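Local coordinates for octaprenyl Pyrophosphate Synthase (Helicobacter pylori, PDB 3TC1), which probably catalyses the successive condensation of isopentenyl diphosphate units onto an allylic diphosphate to build the forty-carbon chain of octaprenyl diphosphate, at residues L202-Q207 against F217-E222; L227-L232 against E261-Y266. All blocks are in the same frame, centred on the assembly; numbering follows the deposited sequence.

Interaction 1 of 2, residues L202-Q207 against F217-E222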
loop_
_atom_site.group_PDB
_atom_site.type_symbol
_atom_site.label_atom_id
_atom_site.label_comp_id
_atom_site.label_asym_id
_atom_site.label_seq_id
_atom_site.Cartn_x
_atom_site.Cartn_y
_atom_site.Cartn_z
ATOM N N LEU B 202 -1.604 -15.477 -22.904
ATOM C CA LEU B 202 -1.870 -16.528 -23.874
ATOM C C LEU B 202 -2.460 -17.753 -23.170
ATOM O O LEU B 202 -3.451 -18.324 -23.627
ATOM C CB LEU B 202 -0.576 -16.891 -24.612
ATOM C CG LEU B 202 -0.679 -17.888 -25.769
ATOM C CD1 LEU B 202 -1.703 -17.399 -26.780
ATOM C CD2 LEU B 202 0.687 -18.049 -26.427
ATOM N N LEU B 203 -1.863 -18.137 -22.044
ATOM C CA LEU B 203 -2.323 -19.286 -21.273
ATOM C C LEU B 203 -3.727 -19.129 -20.690
ATOM O O LEU B 203 -4.316 -20.095 -20.198
ATOM C CB LEU B 203 -1.322 -19.607 -20.163
ATOM C CG LEU B 203 -0.002 -20.187 -20.682
ATOM C CD1 LEU B 203 0.980 -20.374 -19.532
ATOM C CD2 LEU B 203 -0.282 -21.515 -21.383
ATOM N N ASP B 204 -4.271 -17.918 -20.749
ATOM C CA ASP B 204 -5.616 -17.692 -20.241
ATOM C C ASP B 204 -6.631 -18.177 -21.257
ATOM O O ASP B 204 -7.758 -18.539 -20.907
ATOM C CB ASP B 204 -5.874 -16.204 -19.997
ATOM C CG ASP B 204 -7.280 -15.936 -19.454
ATOM O OD1 ASP B 204 -7.594 -16.393 -18.334
ATOM O OD2 ASP B 204 -8.078 -15.270 -20.142
ATOM N N ILE B 205 -6.230 -18.193 -22.523
ATOM C CA ILE B 205 -7.157 -18.592 -23.574
ATOM C C ILE B 205 -6.771 -19.791 -24.416
ATOM O O ILE B 205 -7.440 -20.102 -25.398
ATOM C CB ILE B 205 -7.456 -17.395 -24.504
ATOM C CG1 ILE B 205 -6.149 -16.771 -25.017
ATOM C CG2 ILE B 205 -8.272 -16.362 -23.752
ATOM C CD1 ILE B 205 -5.511 -17.511 -26.177
ATOM N N THR B 206 -5.699 -20.472 -24.046
ATOM C CA THR B 206 -5.311 -21.627 -24.819
ATOM C C THR B 206 -4.650 -22.670 -23.947
ATOM O O THR B 206 -3.945 -22.361 -22.984
ATOM C CB THR B 206 -4.388 -21.248 -26.001
ATOM O OG1 THR B 206 -4.416 -22.303 -26.973
ATOM C CG2 THR B 206 -2.953 -21.023 -25.527
ATOM N N GLN B 207 -4.889 -23.920 -24.308
ATOM C CA GLN B 207 -4.368 -25.032 -23.551
ATOM C C GLN B 207 -2.880 -25.171 -23.405
ATOM O O GLN B 207 -2.086 -24.927 -24.308
ATOM C CB GLN B 207 -4.936 -26.351 -24.072
ATOM C CG GLN B 207 -6.187 -26.762 -23.323
ATOM C CD GLN B 207 -5.905 -27.610 -22.089
ATOM O OE1 GLN B 207 -4.784 -27.651 -21.582
ATOM N NE2 GLN B 207 -6.937 -28.288 -21.598
ATOM N N PHE B 217 -9.858 -18.639 -19.091
ATOM C CA PHE B 217 -10.662 -17.668 -19.834
ATOM C C PHE B 217 -11.236 -16.656 -18.844
ATOM O O PHE B 217 -12.446 -16.409 -18.792
ATOM C CB PHE B 217 -11.784 -18.352 -20.623
ATOM C CG PHE B 217 -11.399 -18.696 -22.037
ATOM C CD1 PHE B 217 -10.711 -19.867 -22.322
ATOM C CD2 PHE B 217 -11.689 -17.816 -23.080
ATOM C CE1 PHE B 217 -10.315 -20.161 -23.624
ATOM C CE2 PHE B 217 -11.298 -18.100 -24.386
ATOM C CZ PHE B 217 -10.609 -19.276 -24.658
ATOM N N SER B 218 -10.337 -16.073 -18.058
ATOM C CA SER B 218 -10.701 -15.095 -17.041
ATOM C C SER B 218 -10.557 -13.643 -17.487
ATOM O O SER B 218 -11.277 -12.770 -17.005
ATOM C CB SER B 218 -9.824 -15.287 -15.796
ATOM O OG SER B 218 -9.889 -16.615 -15.298
ATOM N N ASP B 219 -9.632 -13.388 -18.407
ATOM C CA ASP B 219 -9.347 -12.024 -18.839
ATOM C C ASP B 219 -10.431 -11.189 -19.516
ATOM O O ASP B 219 -10.821 -10.152 -18.983
ATOM C CB ASP B 219 -8.069 -12.011 -19.694
ATOM C CG ASP B 219 -6.844 -12.494 -18.921
ATOM O OD1 ASP B 219 -6.871 -12.449 -17.667
ATOM O OD2 ASP B 219 -5.852 -12.906 -19.558
ATOM N N PHE B 220 -10.916 -11.614 -20.679
ATOM C CA PHE B 220 -11.932 -10.831 -21.393
ATOM C C PHE B 220 -13.199 -10.669 -20.549
ATOM O O PHE B 220 -13.836 -9.610 -20.551
ATOM C CB PHE B 220 -12.269 -11.503 -22.730
ATOM C CG PHE B 220 -12.831 -10.559 -23.765
ATOM C CD1 PHE B 220 -12.179 -9.361 -24.061
ATOM C CD2 PHE B 220 -13.993 -10.877 -24.460
ATOM C CE1 PHE B 220 -12.676 -8.494 -25.031
ATOM C CE2 PHE B 220 -14.500 -10.019 -25.431
ATOM C CZ PHE B 220 -13.839 -8.821 -25.717
ATOM N N LYS B 221 -13.551 -11.732 -19.836
ATOM C CA LYS B 221 -14.720 -11.743 -18.959
ATOM C C LYS B 221 -14.593 -10.661 -17.888
ATOM O O LYS B 221 -15.597 -10.144 -17.391
ATOM C CB LYS B 221 -14.845 -13.123 -18.301
ATOM C CG LYS B 221 -15.895 -13.225 -17.207
ATOM C CD LYS B 221 -15.962 -14.645 -16.651
ATOM C CE LYS B 221 -14.656 -15.050 -15.984
ATOM N NZ LYS B 221 -14.684 -16.461 -15.513
ATOM N N GLU B 222 -13.354 -10.324 -17.543
ATOM C CA GLU B 222 -13.082 -9.304 -16.534
ATOM C C GLU B 222 -12.804 -7.925 -17.125
ATOM O O GLU B 222 -12.454 -7.002 -16.394
ATOM C CB GLU B 222 -11.889 -9.712 -15.668
ATOM C CG GLU B 222 -12.152 -10.850 -14.703
ATOM C CD GLU B 222 -10.969 -11.089 -13.783
ATOM O OE1 GLU B 222 -10.572 -10.143 -13.066
ATOM O OE2 GLU B 222 -10.436 -12.219 -13.778
HETATM O O HOH W 1 -10.243 -14.353 -21.736
#
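D204 closes the DDLLD sequence, the second aspartate-rich motif of the trans-prenyltransferase fold, which in relatives helps to bind magnesium and the diphosphate of the substrate, and here it ties the C-terminal end of helix 182-205 to the loop carrying F217, S218 and D219. With CG anti to the backbone N (chi1 -180°), its carboxylate reaches out to the loop backbone. OD1 receives S218 N at 2.8 Å through its syn lone pair, in a nearly straight bond (168° at the hydrogen). OD2 takes D219 N at 3.0 Å from above the carboxylate plane. A water that donates to OD2 also accepts from F220 N, extending the grip by one more residue. The backbone joins in as well: F217 N binds D204 O at 2.8 Å, lying in the carbonyl plane but bent at the hydrogen. Three successive N-H groups are thus held by one residue, which fixes both the course of the loop and the rotation of the D204 carboxylate.

The carboxylate of D219 stacks on that of D204, their planes 27° apart and the two OD2 atoms 3.3 Å from each other. A bound magnesium lies about 4 Å from the D219 side chain. Beside this polar patch, I205 and F217 cross at about a right angle. I205 CG2 sits over one face of the ring, 3.8 Å from its centroid in a CH-pi contact, and I205 O comes within 3.4 Å of F217 CZ.

Helices 227-233 and 253-265 border the apolar side: I205 and F217 both touch Y229, F217 also reaches I256 and K260, and I205 continues onto P228 and F263 and onto I269 of helix 268-286.

Interaction 2 of 2, residues L227-L232 against E261-Y266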
loop_
_atom_site.group_PDB
_atom_site.type_symbol
_atom_site.label_atom_id
_atom_site.label_comp_id
_atom_site.label_asym_id
_atom_site.label_seq_id
_atom_site.Cartn_x
_atom_site.Cartn_y
_atom_site.Cartn_z
ATOM N N LEU B 227 -3.515 -9.218 -25.600
ATOM C CA LEU B 227 -2.965 -9.332 -26.954
ATOM C C LEU B 227 -3.758 -10.232 -27.908
ATOM O O LEU B 227 -4.037 -9.841 -29.035
ATOM C CB LEU B 227 -1.498 -9.789 -26.899
ATOM C CG LEU B 227 -0.734 -9.651 -28.227
ATOM C CD1 LEU B 227 -0.887 -8.229 -28.766
ATOM C CD2 LEU B 227 0.738 -9.993 -28.019
ATOM N N PRO B 228 -4.119 -11.456 -27.479
ATOM C CA PRO B 228 -4.882 -12.318 -28.386
ATOM C C PRO B 228 -6.124 -11.614 -28.941
ATOM O O PRO B 228 -6.418 -11.699 -30.130
ATOM C CB PRO B 228 -5.251 -13.507 -27.501
ATOM C CG PRO B 228 -4.087 -13.591 -26.560
ATOM C CD PRO B 228 -3.844 -12.143 -26.206
ATOM N N TYR B 229 -6.850 -10.919 -28.069
ATOM C CA TYR B 229 -8.068 -10.214 -28.464
ATOM C C TYR B 229 -7.763 -9.020 -29.356
ATOM O O TYR B 229 -8.521 -8.712 -30.276
ATOM C CB TYR B 229 -8.834 -9.771 -27.210
ATOM C CG TYR B 229 -9.398 -10.943 -26.437
ATOM C CD1 TYR B 229 -10.636 -11.498 -26.775
ATOM C CD2 TYR B 229 -8.674 -11.531 -25.399
ATOM C CE1 TYR B 229 -11.139 -12.610 -26.098
ATOM C CE2 TYR B 229 -9.168 -12.648 -24.716
ATOM C CZ TYR B 229 -10.399 -13.179 -25.071
ATOM O OH TYR B 229 -10.893 -14.270 -24.389
ATOM N N LEU B 230 -6.650 -8.346 -29.079
ATOM C CA LEU B 230 -6.237 -7.202 -29.880
ATOM C C LEU B 230 -5.875 -7.656 -31.298
ATOM O O LEU B 230 -6.324 -7.069 -32.282
ATOM C CB LEU B 230 -5.033 -6.518 -29.222
ATOM C CG LEU B 230 -5.393 -5.798 -27.916
ATOM C CD1 LEU B 230 -4.153 -5.563 -27.069
ATOM C CD2 LEU B 230 -6.096 -4.483 -28.270
ATOM N N LEU B 231 -5.061 -8.701 -31.393
ATOM C CA LEU B 231 -4.649 -9.224 -32.695
ATOM C C LEU B 231 -5.850 -9.783 -33.461
ATOM O O LEU B 231 -5.953 -9.618 -34.677
ATOM C CB LEU B 231 -3.578 -10.306 -32.515
ATOM C CG LEU B 231 -2.243 -9.836 -31.920
ATOM C CD1 LEU B 231 -1.302 -11.016 -31.755
ATOM C CD2 LEU B 231 -1.621 -8.783 -32.834
ATOM N N LEU B 232 -6.756 -10.446 -32.748
ATOM C CA LEU B 232 -7.954 -10.999 -33.379
ATOM C C LEU B 232 -8.820 -9.878 -33.942
ATOM O O LEU B 232 -9.251 -9.926 -35.091
ATOM C CB LEU B 232 -8.785 -11.806 -32.368
ATOM C CG LEU B 232 -10.106 -12.351 -32.939
ATOM C CD1 LEU B 232 -9.806 -13.334 -34.078
ATOM C CD2 LEU B 232 -10.911 -13.038 -31.845
ATOM N N GLU B 261 -12.667 -20.543 -31.717
ATOM C CA GLU B 261 -12.757 -20.785 -33.155
ATOM C C GLU B 261 -12.172 -19.612 -33.926
ATOM O O GLU B 261 -11.494 -19.804 -34.932
ATOM C CB GLU B 261 -14.210 -20.986 -33.587
ATOM C CG GLU B 261 -14.907 -22.148 -32.913
ATOM C CD GLU B 261 -16.285 -22.398 -33.486
ATOM O OE1 GLU B 261 -16.924 -21.433 -33.954
ATOM O OE2 GLU B 261 -16.736 -23.561 -33.459
ATOM N N LYS B 262 -12.433 -18.399 -33.445
ATOM C CA LYS B 262 -11.934 -17.201 -34.103
ATOM C C LYS B 262 -10.416 -17.078 -33.997
ATOM O O LYS B 262 -9.767 -16.652 -34.950
ATOM C CB LYS B 262 -12.629 -15.959 -33.540
ATOM C CG LYS B 262 -14.091 -15.829 -33.983
ATOM C CD LYS B 262 -14.193 -15.697 -35.505
ATOM C CE LYS B 262 -15.573 -16.085 -36.016
ATOM N NZ LYS B 262 -15.655 -16.053 -37.504
ATOM N N PHE B 263 -9.846 -17.450 -32.851
ATOM C CA PHE B 263 -8.392 -17.394 -32.697
ATOM C C PHE B 263 -7.771 -18.364 -33.706
ATOM O O PHE B 263 -6.774 -18.054 -34.348
ATOM C CB PHE B 263 -7.958 -17.812 -31.287
ATOM C CG PHE B 263 -8.262 -16.791 -30.214
ATOM C CD1 PHE B 263 -8.224 -15.426 -30.491
ATOM C CD2 PHE B 263 -8.524 -17.201 -28.907
ATOM C CE1 PHE B 263 -8.442 -14.478 -29.478
ATOM C CE2 PHE B 263 -8.744 -16.260 -27.884
ATOM C CZ PHE B 263 -8.701 -14.900 -28.172
ATOM N N LYS B 264 -8.363 -19.551 -33.825
ATOM C CA LYS B 264 -7.873 -20.561 -34.766
ATOM C C LYS B 264 -8.010 -20.058 -36.197
ATOM O O LYS B 264 -7.079 -20.163 -37.003
ATOM C CB LYS B 264 -8.663 -21.866 -34.618
ATOM C CG LYS B 264 -8.345 -22.677 -33.369
ATOM C CD LYS B 264 -9.218 -23.928 -33.323
ATOM C CE LYS B 264 -9.011 -24.728 -32.041
ATOM N NZ LYS B 264 -7.654 -25.338 -31.962
ATOM N N GLN B 265 -9.181 -19.506 -36.504
ATOM C CA GLN B 265 -9.462 -18.994 -37.834
ATOM C C GLN B 265 -8.407 -18.019 -38.352
ATOM O O GLN B 265 -8.056 -18.036 -39.538
ATOM C CB GLN B 265 -10.829 -18.311 -37.850
ATOM C CG GLN B 265 -11.200 -17.705 -39.199
ATOM C CD GLN B 265 -12.595 -17.104 -39.199
ATOM O OE1 GLN B 265 -13.295 -17.137 -38.190
ATOM N NE2 GLN B 265 -13.003 -16.553 -40.334
ATOM N N TYR B 266 -7.897 -17.167 -37.470
ATOM C CA TYR B 266 -6.913 -16.189 -37.893
ATOM C C TYR B 266 -5.507 -16.440 -37.358
ATOM O O TYR B 266 -4.665 -15.545 -37.370
ATOM C CB TYR B 266 -7.409 -14.785 -37.524
ATOM C CG TYR B 266 -8.659 -14.381 -38.285
ATOM C CD1 TYR B 266 -8.591 -14.008 -39.629
ATOM C CD2 TYR B 266 -9.915 -14.392 -37.672
ATOM C CE1 TYR B 266 -9.742 -13.658 -40.341
ATOM C CE2 TYR B 266 -11.070 -14.045 -38.377
ATOM C CZ TYR B 266 -10.975 -13.678 -39.710
ATOM O OH TYR B 266 -12.111 -13.329 -40.415
#
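This is apolar helix-helix packing with an edge-to-face aromatic pair in it, and it joins the short helix 227-233 to the C-terminal end of helix 253-265 in the all-helical fold. The two segments cross at 61°, with axes 10.4 Å apart at their closest and side chains of both helices meeting between them. F263 reaches in from helix 253-265. Its CZ corner points at the middle of one face of the Y229 ring; the ring centroids are 5.3 Å apart and the planes inclined by 72°, a T-shaped stack in which F263 supplies the edge. The same corner rests on the pyrrolidine ring of P228, CZ to CB at 3.8 Å, while F263 CE1 lies 3.5 Å from P228 O, a carbonyl already engaged by L232 N within its own helix.

L232 fills the other half of the contact. Its CG stands anti to the backbone N (chi1 177°), which carries the two methyls across to the partner helix. CD2 meets F263 CE1 at 3.7 Å and also lies against K262 CB. CD1 reaches the backbone of the partner helix, 3.4 Å from K262 O, and touches Y266 CD2 at 3.7 Å, just where the chain leaves the helix.

K262 lends only the base of its side chain to this packing. The chain then bends away at chi2, and NZ donates to Q265 OE1 at 2.7 Å and forms a salt bridge with D240. Cohesion across the interface therefore rests on the fit of rings and methyls, with no hydrogen bonds between the two segments; the lysine charge is satisfied off to one side, and the groups that meet across the interface are almost all carbon, apart from the carbonyls of P228 and K262.

How the interactions relate
Both contacts are buried, but interaction 1 is chiefly polar and lies beside the bound magnesium, whereas interaction 2 sits farther from the centre of the chain and is apolar. The first fastens a helix end to a loop through backbone donors and a carboxylate; the second packs two helices through rings and branched side chains. They meet directly, their centres 12 Å apart, with I205 as a shared residue. F220 CB lies 3.4 Å from Y229 CZ, and the rings of these two residues stack. Aromatic and aliphatic side chains thus run from the loop near the magnesium to the helix pair, joining 202-207 and 217-222 to 227-232 and 261-266.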